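Local coordinates for pyridoxal kinase (Entamoeba histolytica, PDB 4S1H), which probably phosphorylates pyridoxal at the expense of ATP to give pyridoxal 5'-phosphate, and is captured here with ADP and magnesium ions, at residues G54-L57 against N58-I61; S62-D65 against S66-V69; F84-S87 against D88-Y91; E92-N95 against R96-I100. All coordinates share one frame; numbering follows the deposited sequence.

Two neighbouring helices carry the four contacts: interactions 1 and 2 run down helix 57-69, interactions 3 and 4 down helix 87-100. Interaction 1 is a surface contact, whereas the other three are partly buried. At the amino-terminal ends the chemistry is that of helix starts: a bridging water and Asp59 in interaction 1, a serine-aspartate bond and an apolar cluster round the Phe84 ring in interaction 3, with Leu57 and Phe60 packing on Leu89. Further along, interactions 2 and 4 are regular helix turns tied together by two salt bridges, Asp65 to Arg96 and Glu68 to Arg99. Only interactions 1 and 2 also touch the second subunit, through a further side of helix 57-69 and the loop before it.

Interaction 1: residues G54-L57 against N58-I61; sequences GVLL and NDFI
Leu57 and Ile61, one helical turn apart, meet through their branches: CG of Leu57 lies 3.8 Å from CD1 of Ile61, and the two side chains run past each other at a slant. Leu57 holds CG trans to its own backbone N (chi1 -178°), which carries its CD1 methyl to the CG1-CD1 arm of Ile61. Beneath them the carbonyl O of Leu57 accepts the N-H of Ile61 at 2.9 Å, an almost straight bond. The preceding bond joins Phe60 N to Leu56 O at 3.0 Å, and with it the helix is under way. A looser apolar touch comes from the loop, where CG1 of Val55 reaches CB of Phe60 at 4.2 Å while the phenyl ring leads away.

Leu56 occupies the N-cap and has no polar side chain to offer. Its CB and CD1 lie alongside the side chains of Asn58 and Asp59, with CB 3.5 Å from Asn58 OD1. A water takes the N-H of Leu56 (Leu56 N to water O, 2.9 Å) and donates to Asp59 OD2, so the carboxylate three residues on is linked to the N-cap backbone indirectly, where a capping box would bond directly. The other oxygen, OD1, bonds to Ser53 OG of the second subunit, so both carboxylate oxygens have partners.

Farther out, Val55 is hydrogen-bonded through its backbone to Thr38 in strand 33-41. The segment thus leads from strand 52-54, outermost of the sheet within this chain, into helix 57-69, whose Leu57, Phe60 and Ile61 lie against helix 87-100.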
loop_
_atom_site.group_PDB
_atom_site.type_symbol
_atom_site.label_atom_id
_atom_site.label_comp_id
_atom_site.label_asym_id
_atom_site.label_seq_id
_atom_site.Cartn_x
_atom_site.Cartn_y
_atom_site.Cartn_z
ATOM N N GLY A 54 -5.976 12.594 -9.883
ATOM C CA GLY A 54 -4.655 12.984 -9.424
ATOM C C GLY A 54 -4.785 13.679 -8.085
ATOM O O GLY A 54 -5.789 14.358 -7.828
ATOM N N VAL A 55 -3.762 13.530 -7.255
ATOM C CA VAL A 55 -3.672 14.261 -6.010
ATOM C C VAL A 55 -3.461 15.763 -6.258
ATOM O O VAL A 55 -2.678 16.153 -7.138
ATOM C CB VAL A 55 -2.617 13.627 -5.086
ATOM C CG1 VAL A 55 -2.292 14.513 -3.884
ATOM C CG2 VAL A 55 -3.110 12.241 -4.628
ATOM N N LEU A 56 -4.200 16.595 -5.529
ATOM C CA LEU A 56 -4.124 18.049 -5.706
ATOM C C LEU A 56 -2.947 18.613 -4.919
ATOM O O LEU A 56 -2.600 18.117 -3.825
ATOM C CB LEU A 56 -5.412 18.721 -5.226
ATOM C CG LEU A 56 -6.709 18.351 -5.926
ATOM C CD1 LEU A 56 -7.866 18.996 -5.181
ATOM C CD2 LEU A 56 -6.660 18.787 -7.383
ATOM N N LEU A 57 -2.312 19.639 -5.491
ATOM C CA LEU A 57 -1.160 20.264 -4.864
ATOM C C LEU A 57 -1.389 20.620 -3.386
ATOM O O LEU A 57 -0.519 20.371 -2.545
ATOM C CB LEU A 57 -0.791 21.531 -5.609
ATOM C CG LEU A 57 0.426 22.317 -5.122
ATOM C CD1 LEU A 57 1.673 21.441 -5.070
ATOM C CD2 LEU A 57 0.621 23.528 -6.024
ATOM N N ASN A 58 -2.530 21.229 -3.068
ATOM C CA ASN A 58 -2.737 21.670 -1.677
ATOM C C ASN A 58 -2.740 20.498 -0.694
ATOM O O ASN A 58 -2.211 20.594 0.426
ATOM C CB ASN A 58 -3.990 22.537 -1.547
ATOM C CG ASN A 58 -5.277 21.745 -1.660
ATOM O OD1 ASN A 58 -5.589 21.192 -2.717
ATOM N ND2 ASN A 58 -6.033 21.678 -0.561
ATOM N N ASP A 59 -3.314 19.373 -1.122
ATOM C CA ASP A 59 -3.320 18.163 -0.316
ATOM C C ASP A 59 -1.914 17.569 -0.183
ATOM O O ASP A 59 -1.518 17.133 0.887
ATOM C CB ASP A 59 -4.313 17.123 -0.881
ATOM C CG ASP A 59 -5.769 17.570 -0.722
ATOM O OD1 ASP A 59 -6.106 18.183 0.311
ATOM O OD2 ASP A 59 -6.575 17.350 -1.656
ATOM N N PHE A 60 -1.150 17.565 -1.268
ATOM C CA PHE A 60 0.213 17.099 -1.220
ATOM C C PHE A 60 1.059 17.931 -0.224
ATOM O O PHE A 60 1.805 17.381 0.590
ATOM C CB PHE A 60 0.768 17.143 -2.658
ATOM C CG PHE A 60 2.167 16.636 -2.810
ATOM C CD1 PHE A 60 2.441 15.274 -2.835
ATOM C CD2 PHE A 60 3.219 17.511 -2.899
ATOM C CE1 PHE A 60 3.749 14.802 -2.985
ATOM C CE2 PHE A 60 4.535 17.057 -3.077
ATOM C CZ PHE A 60 4.798 15.705 -3.109
ATOM N N ILE A 61 0.950 19.255 -0.307
ATOM C CA ILE A 61 1.628 20.144 0.638
ATOM C C ILE A 61 1.196 19.893 2.077
ATOM O O ILE A 61 2.022 19.799 2.992
ATOM C CB ILE A 61 1.431 21.631 0.230
ATOM C CG1 ILE A 61 2.175 21.902 -1.080
ATOM C CG2 ILE A 61 1.906 22.569 1.307
ATOM C CD1 ILE A 61 1.851 23.245 -1.691
HETATM O O HOH W 1 -5.896 15.451 -3.503
#

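Interaction 2: residues S62-D65 against S66-V69; sequences SIMD and SLEV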
loop_
_atom_site.group_PDB
_atom_site.type_symbol
_atom_site.label_atom_id
_atom_site.label_comp_id
_atom_site.label_asym_id
_atom_site.label_seq_id
_atom_site.Cartn_x
_atom_site.Cartn_y
_atom_site.Cartn_z
ATOM N N SER A 62 -0.103 19.740 2.284
ATOM C CA SER A 62 -0.633 19.466 3.609
ATOM C C SER A 62 -0.034 18.192 4.193
ATOM O O SER A 62 0.370 18.144 5.369
ATOM C CB SER A 62 -2.143 19.297 3.523
ATOM O OG SER A 62 -2.687 19.097 4.791
ATOM N N ILE A 63 -0.004 17.148 3.383
ATOM C CA ILE A 63 0.649 15.887 3.771
ATOM C C ILE A 63 2.143 16.056 4.098
ATOM O O ILE A 63 2.593 15.624 5.163
ATOM C CB ILE A 63 0.472 14.818 2.682
ATOM C CG1 ILE A 63 -0.992 14.373 2.669
ATOM C CG2 ILE A 63 1.419 13.634 2.876
ATOM C CD1 ILE A 63 -1.412 13.688 1.395
ATOM N N MET A 64 2.892 16.721 3.224
ATOM C CA MET A 64 4.329 16.839 3.460
ATOM C C MET A 64 4.625 17.687 4.706
ATOM O O MET A 64 5.495 17.339 5.520
ATOM C CB MET A 64 5.042 17.385 2.227
ATOM C CG MET A 64 4.934 16.472 1.017
ATOM S SD MET A 64 5.685 14.854 1.228
ATOM C CE MET A 64 7.420 15.283 1.212
ATOM N N ASP A 65 3.852 18.750 4.899
ATOM C CA ASP A 65 3.965 19.584 6.108
ATOM C C ASP A 65 3.655 18.786 7.370
ATOM O O ASP A 65 4.335 18.915 8.361
ATOM C CB ASP A 65 3.013 20.771 6.056
ATOM C CG ASP A 65 3.434 21.827 5.032
ATOM O OD1 ASP A 65 4.567 21.777 4.475
ATOM O OD2 ASP A 65 2.620 22.739 4.821
ATOM N N SER A 66 2.629 17.950 7.311
ATOM C CA SER A 66 2.239 17.125 8.481
ATOM C C SER A 66 3.329 16.104 8.850
ATOM O O SER A 66 3.634 15.899 10.027
ATOM C CB SER A 66 0.942 16.407 8.143
ATOM O OG SER A 66 0.414 15.727 9.269
ATOM N N LEU A 67 3.934 15.480 7.838
ATOM C CA LEU A 67 5.070 14.567 8.073
ATOM C C LEU A 67 6.213 15.291 8.754
ATOM O O LEU A 67 6.822 14.747 9.654
ATOM C CB LEU A 67 5.560 13.927 6.784
ATOM C CG LEU A 67 4.544 13.010 6.097
ATOM C CD1 LEU A 67 5.014 12.670 4.691
ATOM C CD2 LEU A 67 4.262 11.729 6.844
ATOM N N GLU A 68 6.492 16.517 8.335
ATOM C CA GLU A 68 7.596 17.293 8.924
ATOM C C GLU A 68 7.291 17.713 10.357
ATOM O O GLU A 68 8.098 17.475 11.254
ATOM C CB GLU A 68 7.900 18.513 8.051
ATOM C CG GLU A 68 9.195 19.226 8.427
ATOM C CD GLU A 68 9.540 20.370 7.476
ATOM O OE1 GLU A 68 9.406 20.200 6.253
ATOM O OE2 GLU A 68 9.964 21.436 7.949
ATOM N N VAL A 69 6.108 18.288 10.583
ATOM C CA VAL A 69 5.727 18.804 11.912
ATOM C C VAL A 69 5.638 17.683 12.959
ATOM O O VAL A 69 6.013 17.884 14.127
ATOM C CB VAL A 69 4.388 19.569 11.837
ATOM C CG1 VAL A 69 3.813 19.832 13.228
ATOM C CG2 VAL A 69 4.592 20.873 11.088
#
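Ile63 and Leu67 lie side by side and point the same way, with CG2 of Ile63 4.1 Å from CD1 of Leu67. The same CD1 methyl also meets the sulfur of Met64, SD, at 4.1 Å, here with the two chains slanting across one another. The bend of Met64 at chi2 (-62°) brings the sulfur beside the leucine methyl instead of letting the chain run straight out. Leu67 CG also rests 3.4 Å from the carbonyl O of Ile63.

Four successive backbone bonds hold the turns together. Leu67 N to Ile63 O, 3.0 Å, and Val69 N to Asp65 O, 2.9 Å, are the straighter pair. Those from Ser66 N to Ser62 O and from Glu68 N to Met64 O are more bent, with their donors tilted out of the carbonyl planes.

The polar side chains find their main partners elsewhere. Asp65 OD1 and Glu68 OE1 stand 5.4 Å apart; their like charges are probably offset by the salt bridges that Asp65 makes to Arg96 and Glu68 to Arg99. Ser62 OG bonds to Gly52 N of the second subunit, while Ser66 OG bonds to Asn43 OD1 and Gly51 N of that subunit.

The result is a helix with three differently used sides, one apolar toward Ile34 and Val36 of the central sheet, one acidic toward helix 87-100 and one bearing serines at the dimer interface, as befits a sheet-covering helix in the alpha/beta ribokinase-like fold.

Interaction 3: residues F84-S87 against D88-Y91; sequences FPSS and DLVY
Val90 CG2 sits over one face of the Phe84 ring, 4.0 Å from its centroid and 29° off the ring normal, a CH-pi contact displaced toward the CG side of the ring. Phe84 CG is the ring atom it approaches most closely, at 3.6 Å. Leu89 adds its CB against Phe84 CD1 at 3.9 Å, and its CD1 methyl reaches CD of Pro85 at 3.7 Å, the two side chains crossing at about a right angle. This is the compact side: Phe84, Leu89 and Val90 are buried, Phe84 and Pro85 rest on Thr38 of strand 33-41, and Leu89 also packs on Leu57 and Phe60 of helix 57-69.

The other side is more open and more polar. Tyr91 is exposed, its ring slanted past the carbonyl O of Ser87, although its backbone N bonds to that same oxygen at 3.0 Å. Ser87 N is taken by Glu125 OE2 from helix 124-133. Between the two sides, Ser86 OG donates to Asp88 OD1 over a short 2.6 Å, meeting the carboxylate on its syn side. Asp88 CG is placed between its own N and carbonyl carbon (chi1 56°), which turns OD1 back over the first turn. There the same oxygen also takes a weak bond from Leu89 N.

Two donors therefore share one carboxylate oxygen, a grip that probably favours the charged form of Asp88 and limits its rotation. Together with the weak Leu89 N to Ser86 O bond, at 3.4 Å, this implies that side-chain chemistry supplements a weakly bonded backbone start to helix 87-100.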
loop_
_atom_site.group_PDB
_atom_site.type_symbol
_atom_site.label_atom_id
_atom_site.label_comp_id
_atom_site.label_asym_id
_atom_site.label_seq_id
_atom_site.Cartn_x
_atom_site.Cartn_y
_atom_site.Cartn_z
ATOM N N PHE A 84 4.137 11.311 -11.625
ATOM C CA PHE A 84 3.415 12.519 -11.261
ATOM C C PHE A 84 2.389 12.861 -12.344
ATOM O O PHE A 84 2.709 12.827 -13.538
ATOM C CB PHE A 84 4.362 13.689 -11.097
ATOM C CG PHE A 84 5.343 13.527 -9.994
ATOM C CD1 PHE A 84 5.069 13.989 -8.723
ATOM C CD2 PHE A 84 6.607 12.997 -10.258
ATOM C CE1 PHE A 84 6.006 13.861 -7.723
ATOM C CE2 PHE A 84 7.561 12.900 -9.264
ATOM C CZ PHE A 84 7.261 13.328 -7.990
ATOM N N PRO A 85 1.165 13.203 -11.955
ATOM C CA PRO A 85 0.141 13.552 -12.944
ATOM C C PRO A 85 0.253 14.989 -13.461
ATOM O O PRO A 85 -0.313 15.295 -14.517
ATOM C CB PRO A 85 -1.180 13.337 -12.170
ATOM C CG PRO A 85 -0.832 13.615 -10.768
ATOM C CD PRO A 85 0.575 13.118 -10.597
ATOM N N SER A 86 0.993 15.844 -12.754
ATOM C CA SER A 86 1.052 17.267 -13.048
ATOM C C SER A 86 2.364 17.866 -12.583
ATOM O O SER A 86 2.957 17.381 -11.613
ATOM C CB SER A 86 -0.128 18.000 -12.381
ATOM O OG SER A 86 -0.216 17.702 -10.989
ATOM N N SER A 87 2.825 18.901 -13.288
ATOM C CA SER A 87 4.116 19.516 -12.998
ATOM C C SER A 87 4.156 20.235 -11.638
ATOM O O SER A 87 5.219 20.324 -11.034
ATOM C CB SER A 87 4.528 20.489 -14.093
ATOM O OG SER A 87 3.526 21.449 -14.284
ATOM N N ASP A 88 3.043 20.768 -11.176
ATOM C CA ASP A 88 3.052 21.448 -9.863
ATOM C C ASP A 88 3.589 20.566 -8.743
ATOM O O ASP A 88 4.339 21.029 -7.878
ATOM C CB ASP A 88 1.684 22.077 -9.529
ATOM C CG ASP A 88 0.513 21.082 -9.566
ATOM O OD1 ASP A 88 0.711 19.877 -9.843
ATOM O OD2 ASP A 88 -0.643 21.534 -9.348
ATOM N N LEU A 89 3.216 19.286 -8.781
ATOM C CA LEU A 89 3.645 18.324 -7.752
ATOM C C LEU A 89 5.140 18.047 -7.932
ATOM O O LEU A 89 5.837 17.794 -6.957
ATOM C CB LEU A 89 2.852 17.015 -7.818
ATOM C CG LEU A 89 1.328 17.101 -7.635
ATOM C CD1 LEU A 89 0.718 15.739 -7.935
ATOM C CD2 LEU A 89 0.986 17.594 -6.251
ATOM N N VAL A 90 5.643 18.096 -9.160
ATOM C CA VAL A 90 7.046 17.857 -9.379
ATOM C C VAL A 90 7.874 18.992 -8.780
ATOM O O VAL A 90 8.878 18.731 -8.123
ATOM C CB VAL A 90 7.380 17.685 -10.885
ATOM C CG1 VAL A 90 8.880 17.484 -11.106
ATOM C CG2 VAL A 90 6.606 16.505 -11.475
ATOM N N TYR A 91 7.491 20.235 -9.072
ATOM C CA TYR A 91 8.230 21.392 -8.557
ATOM C C TYR A 91 8.165 21.434 -7.030
ATOM O O TYR A 91 9.170 21.703 -6.393
ATOM C CB TYR A 91 7.775 22.704 -9.190
ATOM C CG TYR A 91 8.196 22.817 -10.647
ATOM C CD1 TYR A 91 9.525 22.771 -10.994
ATOM C CD2 TYR A 91 7.248 22.931 -11.652
ATOM C CE1 TYR A 91 9.927 22.862 -12.322
ATOM C CE2 TYR A 91 7.635 23.028 -12.981
ATOM C CZ TYR A 91 8.974 22.984 -13.293
ATOM O OH TYR A 91 9.403 23.052 -14.602
#

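Interaction 4: residues E92-N95 against R96-I100; sequences ETIN and RVKRI
Glu92 and Arg96 form an intrahelical salt bridge one turn apart on helix 87-100, the helix of the beta-alpha-beta unit between strands 78-81 and 107-110. Glu92 OE2 approaches the guanidinium edge, where NE of Arg96 lies 2.8 Å away and is the better donor; NH2 adds a weak bond to the same oxygen at 3.0 Å. The carboxylate and guanidinium planes are steeply crossed, 78° apart, so one oxygen takes both bonds, NE reaching it on its anti side. A bend at chi2 of Glu92 (53°) brings the acid round to this position. Its other oxygen, OE1, is met from above the carboxylate plane by ND2 of Asn95 at 3.1 Å, so both carboxylate oxygens are bonded.

Backbone bonds run below: Val97 N to Thr93 O is short at 2.7 Å, and Lys98 N to Ile94 O nearly straight. On the apolar side CG2 of Thr93 touches CG2 of Val97 at 3.9 Å. CG2 of Ile94 meets CE of Lys98 at 4.0 Å, near Tyr136.

The NH2 that bonds weakly to Glu92 is also the one used by Asp65 of helix 57-69, so Arg96 is shared between two acids. That polar side is a feature of this protein; Thr93 and Val97 turn to strand 78-81, as expected of the helix in a beta-alpha-beta crossover between parallel strands.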
loop_
_atom_site.group_PDB
_atom_site.type_symbol
_atom_site.label_atom_id
_atom_site.label_comp_id
_atom_site.label_asym_id
_atom_site.label_seq_id
_atom_site.Cartn_x
_atom_site.Cartn_y
_atom_site.Cartn_z
ATOM N N GLU A 92 7.021 21.097 -6.449
ATOM C CA GLU A 92 6.945 21.027 -4.988
ATOM C C GLU A 92 7.830 19.918 -4.411
ATOM O O GLU A 92 8.539 20.134 -3.413
ATOM C CB GLU A 92 5.524 20.823 -4.541
ATOM C CG GLU A 92 5.330 20.781 -3.026
ATOM C CD GLU A 92 5.898 21.970 -2.266
ATOM O OE1 GLU A 92 6.188 23.058 -2.849
ATOM O OE2 GLU A 92 6.041 21.803 -1.033
ATOM N N THR A 93 7.851 18.770 -5.078
ATOM C CA THR A 93 8.737 17.690 -4.695
ATOM C C THR A 93 10.195 18.143 -4.730
ATOM O O THR A 93 10.971 17.778 -3.850
ATOM C CB THR A 93 8.521 16.464 -5.573
ATOM O OG1 THR A 93 7.221 15.922 -5.297
ATOM C CG2 THR A 93 9.585 15.403 -5.326
ATOM N N ILE A 94 10.596 18.896 -5.750
ATOM C CA ILE A 94 11.966 19.427 -5.806
ATOM C C ILE A 94 12.279 20.189 -4.520
ATOM O O ILE A 94 13.345 20.000 -3.966
ATOM C CB ILE A 94 12.213 20.294 -7.058
ATOM C CG1 ILE A 94 12.298 19.407 -8.316
ATOM C CG2 ILE A 94 13.488 21.125 -6.936
ATOM C CD1 ILE A 94 12.144 20.177 -9.605
ATOM N N ASN A 95 11.352 21.039 -4.067
ATOM C CA ASN A 95 11.553 21.777 -2.818
ATOM C C ASN A 95 11.764 20.839 -1.652
ATOM O O ASN A 95 12.641 21.079 -0.837
ATOM C CB ASN A 95 10.380 22.693 -2.515
ATOM C CG ASN A 95 10.190 23.789 -3.535
ATOM O OD1 ASN A 95 11.138 24.284 -4.124
ATOM N ND2 ASN A 95 8.928 24.192 -3.722
ATOM N N ARG A 96 10.957 19.789 -1.582
ATOM C CA ARG A 96 11.019 18.828 -0.460
ATOM C C ARG A 96 12.302 18.014 -0.530
ATOM O O ARG A 96 12.956 17.831 0.483
ATOM C CB ARG A 96 9.825 17.897 -0.485
ATOM C CG ARG A 96 8.484 18.608 -0.350
ATOM C CD ARG A 96 8.327 19.375 0.938
ATOM N NE ARG A 96 7.085 20.168 0.929
ATOM C CZ ARG A 96 6.413 20.552 2.004
ATOM N NH1 ARG A 96 6.840 20.224 3.212
ATOM N NH2 ARG A 96 5.296 21.275 1.867
ATOM N N VAL A 97 12.733 17.652 -1.751
ATOM C CA VAL A 97 14.002 16.934 -1.952
ATOM C C VAL A 97 15.205 17.706 -1.474
ATOM O O VAL A 97 16.077 17.158 -0.775
ATOM C CB VAL A 97 14.225 16.594 -3.437
ATOM C CG1 VAL A 97 15.656 16.088 -3.705
ATOM C CG2 VAL A 97 13.211 15.575 -3.892
ATOM N N LYS A 98 15.274 18.970 -1.873
ATOM C CA LYS A 98 16.326 19.853 -1.440
ATOM C C LYS A 98 16.384 19.925 0.080
ATOM O O LYS A 98 17.460 19.822 0.648
ATOM C CB LYS A 98 16.169 21.257 -2.033
ATOM C CG LYS A 98 16.570 21.317 -3.498
ATOM C CD LYS A 98 16.764 22.738 -4.005
ATOM C CE LYS A 98 15.436 23.431 -4.244
ATOM N NZ LYS A 98 15.646 24.852 -4.635
ATOM N N ARG A 99 15.235 20.109 0.720
ATOM C CA ARG A 99 15.185 20.201 2.185
ATOM C C ARG A 99 15.652 18.889 2.822
ATOM O O ARG A 99 16.442 18.918 3.760
ATOM C CB ARG A 99 13.780 20.570 2.649
ATOM C CG ARG A 99 13.597 20.694 4.164
ATOM C CD ARG A 99 12.156 21.074 4.497
ATOM N NE ARG A 99 11.842 22.449 4.076
ATOM C CZ ARG A 99 10.614 22.959 3.910
ATOM N NH1 ARG A 99 9.515 22.230 4.110
ATOM N NH2 ARG A 99 10.481 24.227 3.527
ATOM N N ILE A 100 15.177 17.762 2.304
ATOM C CA ILE A 100 15.496 16.453 2.871
ATOM C C ILE A 100 17.011 16.149 2.746
ATOM O O ILE A 100 17.622 15.638 3.683
ATOM C CB ILE A 100 14.593 15.350 2.271
ATOM C CG1 ILE A 100 13.164 15.482 2.824
ATOM C CG2 ILE A 100 15.133 13.966 2.595
ATOM C CD1 ILE A 100 12.133 14.739 2.002
#